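Local coordinates for L-iditol 2-dehydrogenase (Clostridium scindens, PDB 4OH1), which probably oxidises polyols such as L-iditol at the C2 hydroxyl with NAD+, as a zinc-containing member of the medium-chain alcohol dehydrogenase family, at residues G115-Y125 against G297-F305; L259-Y270 against D287-M298. All coordinates share one frame; numbering follows the deposited sequence. Where two conformers were deposited one is given.

Overall arrangement
The two contacts share Gly-297 and Met-298, where the last strand of the parallel Rossmann sheet runs out into a loop. Contact 2 is the more buried and the larger: strands 266-270 and 294-297 pair there, and the ends of helices 252-261 and 284-290 meet through Leu-259 and Asp-287. Contact 1, partly open to solvent, sets the loop after strand 294-297 against the much earlier zinc-binding lobe of the GroES-like domain. Its chemistry is accordingly sparse, two hydrogen bonds to backbone carbonyls and some apolar touches, whereas contact 2 combines a regular backbone pattern with histidine-carboxylate pairs and a buried lysine. Both contacts also reach the second subunit.

Contact 1: G115-Y125 against G297-F305; sequences GKVNLCSNMGY and GMIQGAWQF. With ZN (zinc ion), chain C.
Asn-118 lays its amide against Ile-299 and Ala-302, joining the structural-zinc lobe, a Cys4 site of the kind found in zinc-containing alcohol dehydrogenases, to the loop that leaves the last strand of the Rossmann sheet. The tight part lies around Asn-118, in a short 3-10 segment. Its CG sits between the backbone N and the carbonyl carbon (chi1 64°), which turns the amide toward the loop. ND2 then gives a nearly straight hydrogen bond to Ile-299 O at 2.9 Å, with the acceptor close to the amide plane, while on the other branch OD1 rests 3.6 Å from Ala-302 CB. The Asn-118 CB packs against the carbonyl O of Gly-301. Beside it Leu-119 CD2 reaches Ile-299 CG2 at 3.8 Å, and the second subunit continues this side, with its Gln-292 bonded to Ile-299 N and its Arg-264 packed on Leu-119.

Toward Gln-300 the fit is looser. Its extended side chain meets the selenomethionine Met-123 coming from the opposite direction, CE lying 3.5 Å from OE1, and its NE2 stands at the edge of the exposed Tyr-125 ring, 3.7 Å from CE1; the amide and ring planes are 71° apart. These are van der Waals touches.

Cys-120, two residues beyond Asn-118, completes the zinc site with Cys-106, Cys-109 and Cys-112, so the segment that grips the loop is itself tied to the metal. At the far end Gly-115 closes the preceding helix with a Schellman motif, and its carbonyl O lies at the NE1 edge of the Trp-303 indole. Val-117 lies over one face of that indole, CG2 3.9 Å from the centroid of the six-membered ring, a CH-pi contact. Trp-303 NE1 donates to Gly-115 O at 2.9 Å, on a lone pair in the carbonyl plane, with the oxygen tilted 26° from the ring plane.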
# COMPACT_ATOMS: atom_id res chain seq x y z
N GLY A 115 -0.76 16.93 2.08
CA GLY A 115 -1.48 16.33 0.97
C GLY A 115 -2.93 16.00 1.29
O GLY A 115 -3.68 15.50 0.41
N LYS A 116 -3.36 16.30 2.52
CA LYS A 116 -4.68 15.88 2.93
C LYS A 116 -5.64 17.06 2.80
O LYS A 116 -6.18 17.56 3.76
CB LYS A 116 -4.61 15.31 4.33
CG LYS A 116 -3.54 14.21 4.48
CD LYS A 116 -4.02 13.05 5.35
CE LYS A 116 -2.89 12.33 6.06
NZ LYS A 116 -2.45 13.23 7.15
N VAL A 117 -5.82 17.52 1.58
CA VAL A 117 -6.52 18.77 1.35
C VAL A 117 -8.01 18.64 1.70
O VAL A 117 -8.64 19.62 2.03
CB VAL A 117 -6.34 19.29 -0.13
CG1 VAL A 117 -4.90 19.83 -0.40
CG2 VAL A 117 -6.69 18.22 -1.14
N ASN A 118 -8.58 17.44 1.62
CA ASN A 118 -9.94 17.18 2.10
C ASN A 118 -10.15 17.36 3.59
O ASN A 118 -11.30 17.39 4.04
CB ASN A 118 -10.37 15.77 1.71
CG ASN A 118 -9.51 14.68 2.37
OD1 ASN A 118 -8.26 14.72 2.31
ND2 ASN A 118 -10.17 13.73 3.06
N LEU A 119 -9.04 17.48 4.35
CA LEU A 119 -9.05 17.81 5.77
C LEU A 119 -8.55 19.22 5.96
O LEU A 119 -8.12 19.58 7.05
CB LEU A 119 -8.15 16.84 6.60
CG LEU A 119 -8.35 15.34 6.33
CD1 LEU A 119 -7.32 14.53 7.08
CD2 LEU A 119 -9.79 14.92 6.68
N CYS A 120 -8.58 20.04 4.92
CA CYS A 120 -8.07 21.44 5.03
C CYS A 120 -8.65 22.16 6.26
O CYS A 120 -9.87 22.17 6.45
CB CYS A 120 -8.37 22.28 3.74
SG CYS A 120 -8.01 24.06 3.99
N SER A 121 -7.79 22.77 7.07
CA SER A 121 -8.26 23.62 8.21
C SER A 121 -8.95 24.93 7.90
O SER A 121 -9.62 25.45 8.75
CB SER A 121 -7.09 24.06 9.09
OG SER A 121 -6.41 22.94 9.54
N ASN A 122 -8.67 25.53 6.75
CA ASN A 122 -9.32 26.78 6.35
C ASN A 122 -10.16 26.54 5.12
O ASN A 122 -10.15 27.33 4.16
CB ASN A 122 -8.30 27.85 6.04
CG ASN A 122 -7.34 28.04 7.16
OD1 ASN A 122 -6.13 27.97 6.98
ND2 ASN A 122 -7.87 28.19 8.34
N MSE A 123 -10.91 25.47 5.16
CA MSE A 123 -11.63 25.00 4.01
C MSE A 123 -12.62 26.07 3.55
O MSE A 123 -13.30 26.64 4.36
CB MSE A 123 -12.38 23.73 4.38
CG MSE A 123 -13.16 23.13 3.21
SE MSE A 123 -11.97 22.21 1.94
CE MSE A 123 -11.83 20.55 3.02
N GLY A 124 -12.65 26.37 2.26
CA GLY A 124 -13.67 27.25 1.66
C GLY A 124 -14.63 26.35 0.89
O GLY A 124 -14.24 25.26 0.44
N TYR A 125 -15.91 26.77 0.79
CA TYR A 125 -16.92 26.04 0.01
C TYR A 125 -17.65 27.00 -0.91
O TYR A 125 -18.21 27.96 -0.44
CB TYR A 125 -17.95 25.39 0.92
CG TYR A 125 -17.38 24.49 2.01
CD1 TYR A 125 -17.16 23.15 1.76
CD2 TYR A 125 -17.07 24.98 3.28
CE1 TYR A 125 -16.65 22.29 2.73
CE2 TYR A 125 -16.54 24.13 4.27
CZ TYR A 125 -16.35 22.78 3.97
OH TYR A 125 -15.85 21.91 4.91
N GLY A 297 -14.14 5.44 7.81
CA GLY A 297 -14.91 6.57 7.31
C GLY A 297 -14.37 7.12 5.98
O GLY A 297 -13.36 6.64 5.44
N MSE A 298 -15.05 8.14 5.48
CA MSE A 298 -14.74 8.76 4.19
C MSE A 298 -15.30 10.22 4.18
O MSE A 298 -16.53 10.42 4.20
CB MSE A 298 -15.37 7.92 3.06
CG MSE A 298 -14.49 7.77 1.79
SE MSE A 298 -14.19 9.51 1.01
CE MSE A 298 -16.03 9.74 0.28
N ILE A 299 -14.41 11.22 4.18
CA ILE A 299 -14.84 12.62 3.93
C ILE A 299 -14.24 13.30 2.68
O ILE A 299 -13.03 13.56 2.57
CB ILE A 299 -14.68 13.59 5.16
CG1 ILE A 299 -15.41 14.94 4.84
CG2 ILE A 299 -13.18 13.70 5.58
CD1 ILE A 299 -16.14 15.69 5.97
N GLN A 300 -15.16 13.59 1.75
CA GLN A 300 -14.96 14.41 0.53
C GLN A 300 -14.20 13.71 -0.57
O GLN A 300 -14.62 13.81 -1.72
CB GLN A 300 -14.31 15.77 0.81
CG GLN A 300 -15.21 16.78 1.49
CD GLN A 300 -14.57 18.17 1.60
OE1 GLN A 300 -13.63 18.51 0.86
NE2 GLN A 300 -15.07 18.96 2.53
N GLY A 301 -13.12 13.01 -0.24
CA GLY A 301 -12.17 12.56 -1.27
C GLY A 301 -11.12 13.68 -1.51
O GLY A 301 -11.36 14.88 -1.19
N ALA A 302 -9.96 13.31 -2.05
CA ALA A 302 -8.86 14.22 -2.33
C ALA A 302 -8.20 13.84 -3.61
O ALA A 302 -7.91 12.65 -3.79
CB ALA A 302 -7.81 14.12 -1.24
N TRP A 303 -7.88 14.82 -4.46
CA TRP A 303 -7.19 14.56 -5.71
C TRP A 303 -7.91 13.62 -6.66
O TRP A 303 -7.27 12.93 -7.39
CB TRP A 303 -5.81 13.96 -5.43
CG TRP A 303 -5.05 14.73 -4.37
CD1 TRP A 303 -4.53 14.21 -3.23
CD2 TRP A 303 -4.70 16.14 -4.36
NE1 TRP A 303 -3.89 15.20 -2.51
CE2 TRP A 303 -3.97 16.38 -3.19
CE3 TRP A 303 -4.93 17.21 -5.23
CZ2 TRP A 303 -3.49 17.65 -2.85
CZ3 TRP A 303 -4.47 18.48 -4.87
CH2 TRP A 303 -3.76 18.67 -3.71
N GLN A 304 -9.24 13.61 -6.64
CA GLN A 304 -9.96 12.66 -7.45
C GLN A 304 -10.52 13.21 -8.74
O GLN A 304 -11.06 12.44 -9.57
CB GLN A 304 -11.13 12.07 -6.64
CG GLN A 304 -10.73 11.33 -5.39
CD GLN A 304 -10.15 9.95 -5.66
OE1 GLN A 304 -9.64 9.67 -6.71
NE2 GLN A 304 -10.18 9.13 -4.70
N PHE A 305 -10.46 14.51 -8.92
CA PHE A 305 -11.18 15.13 -10.05
C PHE A 305 -10.67 14.71 -11.43
O PHE A 305 -11.45 14.29 -12.29
CB PHE A 305 -11.28 16.65 -9.84
CG PHE A 305 -12.59 17.08 -9.13
CD1 PHE A 305 -12.76 16.94 -7.74
CD2 PHE A 305 -13.65 17.59 -9.85
CE1 PHE A 305 -13.96 17.30 -7.12
CE2 PHE A 305 -14.85 17.94 -9.21
CZ PHE A 305 -14.99 17.80 -7.86
ZN ZN C . -5.57 24.17 4.15

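Contact 2: L259-Y270 against D287-M298; sequences LQLLARDGDAVY and DLYWDQKHIHGM
Leu-259 CD1 and Ile-295 CD1 meet at 3.7 Å, their side chains crossing at about a right angle, and Ile-295 CG2 touches Tyr-270 CE2 on the same face of the sheet. This is the apolar centre of the last Rossmann strand pair, 266-270 parallel to 294-297. On the other face Val-269 CG1 packs on Met-298 CB. The backbones are held in regular parallel pairing: Ala-268 N bonds His-294 O and its carbonyl takes His-296 N, flanked by Gly-266 O to His-294 N and Tyr-270 N to His-296 O.

Lys-293 runs outward past Leu-262, fully extended beyond CG. Its NZ reaches Leu-259 O at 2.8 Å from above the carbonyl plane, while Leu-262 N bonds that oxygen from the other face. NZ also salt-bridges Asp-287 OD1, whose other oxygen accepts from Asn-283 N. His-296 NE2 meets the anti lone pair of Asp-267 OD1 at 2.8 Å, and His-294 NE2 gives Asp-265 OD1 a nearly straight bond of 2.7 Å. Gln-292 NE2 donates to that oxygen from the opposite face, its OE1 taken by Ile-299 N of the second subunit.

At the rim Arg-264 NH2 donates to Trp-290 O at 3.0 Å; in one of two Trp-290 conformers the guanidinium also stacks on the indole, planes 10° apart. NE makes a long salt bridge to Asp-291 OD1, whose other oxygen pairs with Arg-241.

His-294 ND1 bonds His-296 ND1 of the second subunit, and reciprocally, where the sheet continues antiparallel. With both NE2 atoms donating, one histidine of each pair is probably cationic, which the aspartates would favour.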
# COMPACT_ATOMS: atom_id res chain seq x y z
N LEU A 259 -21.91 -4.29 8.81
CA LEU A 259 -20.83 -4.85 9.63
C LEU A 259 -21.00 -6.36 9.75
O LEU A 259 -20.02 -7.14 9.69
CB LEU A 259 -20.82 -4.20 11.01
CG LEU A 259 -19.68 -4.54 11.96
CD1 LEU A 259 -18.34 -4.14 11.40
CD2 LEU A 259 -19.93 -3.81 13.30
N GLN A 260 -22.23 -6.81 9.88
CA GLN A 260 -22.48 -8.24 10.00
C GLN A 260 -22.11 -9.06 8.78
O GLN A 260 -21.67 -10.18 8.90
CB GLN A 260 -23.94 -8.48 10.29
CG GLN A 260 -24.30 -8.03 11.66
CD GLN A 260 -25.71 -8.41 12.02
OE1 GLN A 260 -26.62 -8.40 11.17
NE2 GLN A 260 -25.91 -8.77 13.30
N LEU A 261 -22.33 -8.46 7.61
CA LEU A 261 -21.97 -9.03 6.30
C LEU A 261 -20.50 -9.08 6.01
O LEU A 261 -20.03 -9.84 5.18
CB LEU A 261 -22.61 -8.18 5.19
CG LEU A 261 -24.12 -8.24 5.06
CD1 LEU A 261 -24.56 -7.13 4.14
CD2 LEU A 261 -24.60 -9.57 4.56
N LEU A 262 -19.74 -8.28 6.72
CA LEU A 262 -18.36 -8.13 6.43
C LEU A 262 -17.52 -9.40 6.77
O LEU A 262 -17.58 -9.93 7.85
CB LEU A 262 -17.85 -6.89 7.21
CG LEU A 262 -16.45 -6.44 6.72
CD1 LEU A 262 -16.47 -5.89 5.34
CD2 LEU A 262 -15.93 -5.40 7.71
N ALA A 263 -16.75 -9.86 5.81
CA ALA A 263 -15.84 -11.00 6.00
C ALA A 263 -14.71 -10.70 6.94
O ALA A 263 -14.41 -9.54 7.24
CB ALA A 263 -15.28 -11.41 4.69
N ARG A 264 -14.05 -11.76 7.42
CA ARG A 264 -12.86 -11.61 8.21
C ARG A 264 -11.82 -10.89 7.38
O ARG A 264 -11.71 -11.15 6.19
CB ARG A 264 -12.32 -12.96 8.69
CG ARG A 264 -13.28 -13.73 9.55
CD ARG A 264 -12.70 -15.12 10.01
NE ARG A 264 -11.86 -14.97 11.19
CZ ARG A 264 -11.02 -15.90 11.62
NH1 ARG A 264 -10.89 -17.04 10.95
NH2 ARG A 264 -10.28 -15.72 12.71
N ASP A 265 -11.10 -9.96 7.98
CA ASP A 265 -10.18 -9.11 7.25
C ASP A 265 -10.83 -8.20 6.18
O ASP A 265 -10.14 -7.68 5.34
CB ASP A 265 -9.06 -9.95 6.60
CG ASP A 265 -7.81 -9.13 6.34
OD1 ASP A 265 -7.48 -8.24 7.18
OD2 ASP A 265 -7.12 -9.36 5.30
N GLY A 266 -12.14 -8.06 6.18
CA GLY A 266 -12.82 -7.23 5.20
C GLY A 266 -12.77 -5.73 5.51
O GLY A 266 -12.40 -5.35 6.62
N ASP A 267 -13.19 -4.91 4.55
CA ASP A 267 -13.16 -3.45 4.68
C ASP A 267 -14.54 -2.91 4.51
O ASP A 267 -15.18 -3.08 3.45
CB ASP A 267 -12.25 -2.78 3.68
CG ASP A 267 -10.82 -3.14 3.88
OD1 ASP A 267 -10.17 -2.42 4.67
OD2 ASP A 267 -10.34 -4.11 3.25
N ALA A 268 -15.02 -2.27 5.55
CA ALA A 268 -16.32 -1.55 5.50
C ALA A 268 -16.11 -0.04 5.52
O ALA A 268 -15.38 0.48 6.40
CB ALA A 268 -17.17 -1.93 6.68
N VAL A 269 -16.82 0.66 4.63
CA VAL A 269 -16.70 2.09 4.46
C VAL A 269 -18.07 2.75 4.66
O VAL A 269 -19.05 2.44 3.97
CB VAL A 269 -16.18 2.47 3.08
CG1 VAL A 269 -15.96 3.94 3.00
CG2 VAL A 269 -14.84 1.80 2.83
N TYR A 270 -18.09 3.67 5.62
CA TYR A 270 -19.26 4.43 6.01
C TYR A 270 -19.06 5.84 5.52
O TYR A 270 -18.34 6.62 6.11
CB TYR A 270 -19.44 4.35 7.54
CG TYR A 270 -19.75 2.95 7.98
CD1 TYR A 270 -21.05 2.46 7.99
CD2 TYR A 270 -18.74 2.08 8.35
CE1 TYR A 270 -21.34 1.13 8.39
CE2 TYR A 270 -19.01 0.77 8.73
CZ TYR A 270 -20.31 0.31 8.77
OH TYR A 270 -20.52 -1.00 9.11
N ASP A 287 -16.11 -8.70 16.27
CA ASP A 287 -15.81 -7.94 15.06
C ASP A 287 -14.31 -7.69 14.82
O ASP A 287 -13.82 -7.87 13.73
CB ASP A 287 -16.55 -6.62 15.07
CG ASP A 287 -18.05 -6.79 15.07
OD1 ASP A 287 -18.55 -7.56 14.23
OD2 ASP A 287 -18.70 -6.14 15.89
N LEU A 288 -13.58 -7.39 15.89
CA LEU A 288 -12.24 -6.91 15.75
C LEU A 288 -11.22 -7.97 16.12
O LEU A 288 -10.45 -8.37 15.28
CB LEU A 288 -12.01 -5.62 16.58
CG LEU A 288 -12.89 -4.44 16.16
CD1 LEU A 288 -12.39 -3.10 16.75
CD2 LEU A 288 -13.06 -4.33 14.66
N TYR A 289 -11.17 -8.38 17.38
CA TYR A 289 -10.19 -9.37 17.76
C TYR A 289 -10.34 -10.67 16.91
O TYR A 289 -9.39 -11.03 16.25
CB TYR A 289 -10.24 -9.64 19.25
CG TYR A 289 -9.39 -10.81 19.61
CD1 TYR A 289 -8.00 -10.70 19.66
CD2 TYR A 289 -9.96 -12.05 19.85
CE1 TYR A 289 -7.24 -11.76 19.97
CE2 TYR A 289 -9.21 -13.12 20.17
CZ TYR A 289 -7.86 -12.98 20.22
OH TYR A 289 -7.14 -14.09 20.54
N TRP A 290 -11.50 -11.32 16.88
CA TRP A 290 -11.60 -12.61 16.18
C TRP A 290 -11.65 -12.40 14.69
O TRP A 290 -10.92 -13.06 13.97
CB TRP A 290 -12.72 -13.58 16.67
CG TRP A 290 -12.59 -14.94 15.95
CD1 TRP A 290 -13.36 -15.40 14.94
CD2 TRP A 290 -11.58 -15.94 16.16
NE1 TRP A 290 -12.91 -16.61 14.50
CE2 TRP A 290 -11.82 -16.97 15.25
CE3 TRP A 290 -10.50 -16.07 17.05
CZ2 TRP A 290 -11.03 -18.10 15.17
CZ3 TRP A 290 -9.73 -17.19 16.98
CH2 TRP A 290 -9.99 -18.19 16.05
N ASP A 291 -12.44 -11.44 14.20
CA ASP A 291 -12.64 -11.27 12.76
C ASP A 291 -11.70 -10.30 12.00
O ASP A 291 -11.69 -10.27 10.77
CB ASP A 291 -14.13 -10.95 12.48
CG ASP A 291 -15.00 -12.21 12.54
OD1 ASP A 291 -14.44 -13.33 12.70
OD2 ASP A 291 -16.21 -12.06 12.42
N GLN A 292 -10.90 -9.53 12.72
CA GLN A 292 -9.96 -8.69 12.09
C GLN A 292 -10.64 -7.76 11.05
O GLN A 292 -10.15 -7.56 9.95
CB GLN A 292 -8.84 -9.56 11.47
CG GLN A 292 -7.58 -8.72 11.19
CD GLN A 292 -6.34 -9.51 10.83
OE1 GLN A 292 -5.59 -9.96 11.71
NE2 GLN A 292 -6.11 -9.67 9.53
N LYS A 293 -11.78 -7.20 11.40
CA LYS A 293 -12.48 -6.30 10.50
C LYS A 293 -11.80 -4.92 10.45
O LYS A 293 -11.03 -4.55 11.31
CB LYS A 293 -13.95 -6.20 10.84
CG LYS A 293 -14.73 -7.49 10.61
CD LYS A 293 -16.11 -7.40 11.25
CE LYS A 293 -16.92 -8.66 10.94
NZ LYS A 293 -18.30 -8.45 11.41
N HIS A 294 -11.99 -4.22 9.33
CA HIS A 294 -11.47 -2.88 9.16
C HIS A 294 -12.68 -2.01 8.87
O HIS A 294 -13.43 -2.29 7.91
CB HIS A 294 -10.44 -2.78 8.03
CG HIS A 294 -9.42 -3.87 8.05
ND1 HIS A 294 -8.31 -3.83 8.84
CD2 HIS A 294 -9.37 -5.05 7.40
CE1 HIS A 294 -7.62 -4.95 8.69
NE2 HIS A 294 -8.25 -5.71 7.83
N ILE A 295 -12.85 -0.99 9.71
CA ILE A 295 -13.99 -0.05 9.61
C ILE A 295 -13.45 1.35 9.31
O ILE A 295 -12.63 1.89 10.08
CB ILE A 295 -14.72 -0.06 10.96
CG1 ILE A 295 -15.33 -1.46 11.15
CG2 ILE A 295 -15.78 1.02 11.01
CD1 ILE A 295 -15.82 -1.70 12.52
N HIS A 296 -13.92 1.92 8.23
CA HIS A 296 -13.41 3.19 7.77
C HIS A 296 -14.51 4.20 7.58
O HIS A 296 -15.64 3.86 7.15
CB HIS A 296 -12.80 3.07 6.37
CG HIS A 296 -11.86 1.94 6.20
ND1 HIS A 296 -10.55 1.99 6.62
CD2 HIS A 296 -12.02 0.72 5.63
CE1 HIS A 296 -9.95 0.85 6.33
NE2 HIS A 296 -10.82 0.06 5.75
N GLY A 297 -14.14 5.44 7.81
CA GLY A 297 -14.91 6.57 7.31
C GLY A 297 -14.37 7.12 5.98
O GLY A 297 -13.36 6.64 5.44
N MSE A 298 -15.05 8.14 5.48
CA MSE A 298 -14.74 8.76 4.19
C MSE A 298 -15.30 10.22 4.18
O MSE A 298 -16.53 10.42 4.20
CB MSE A 298 -15.37 7.92 3.06
CG MSE A 298 -14.49 7.77 1.79
SE MSE A 298 -14.19 9.51 1.01
CE MSE A 298 -16.03 9.74 0.28
O HOH W 1 -19.68 -10.56 10.24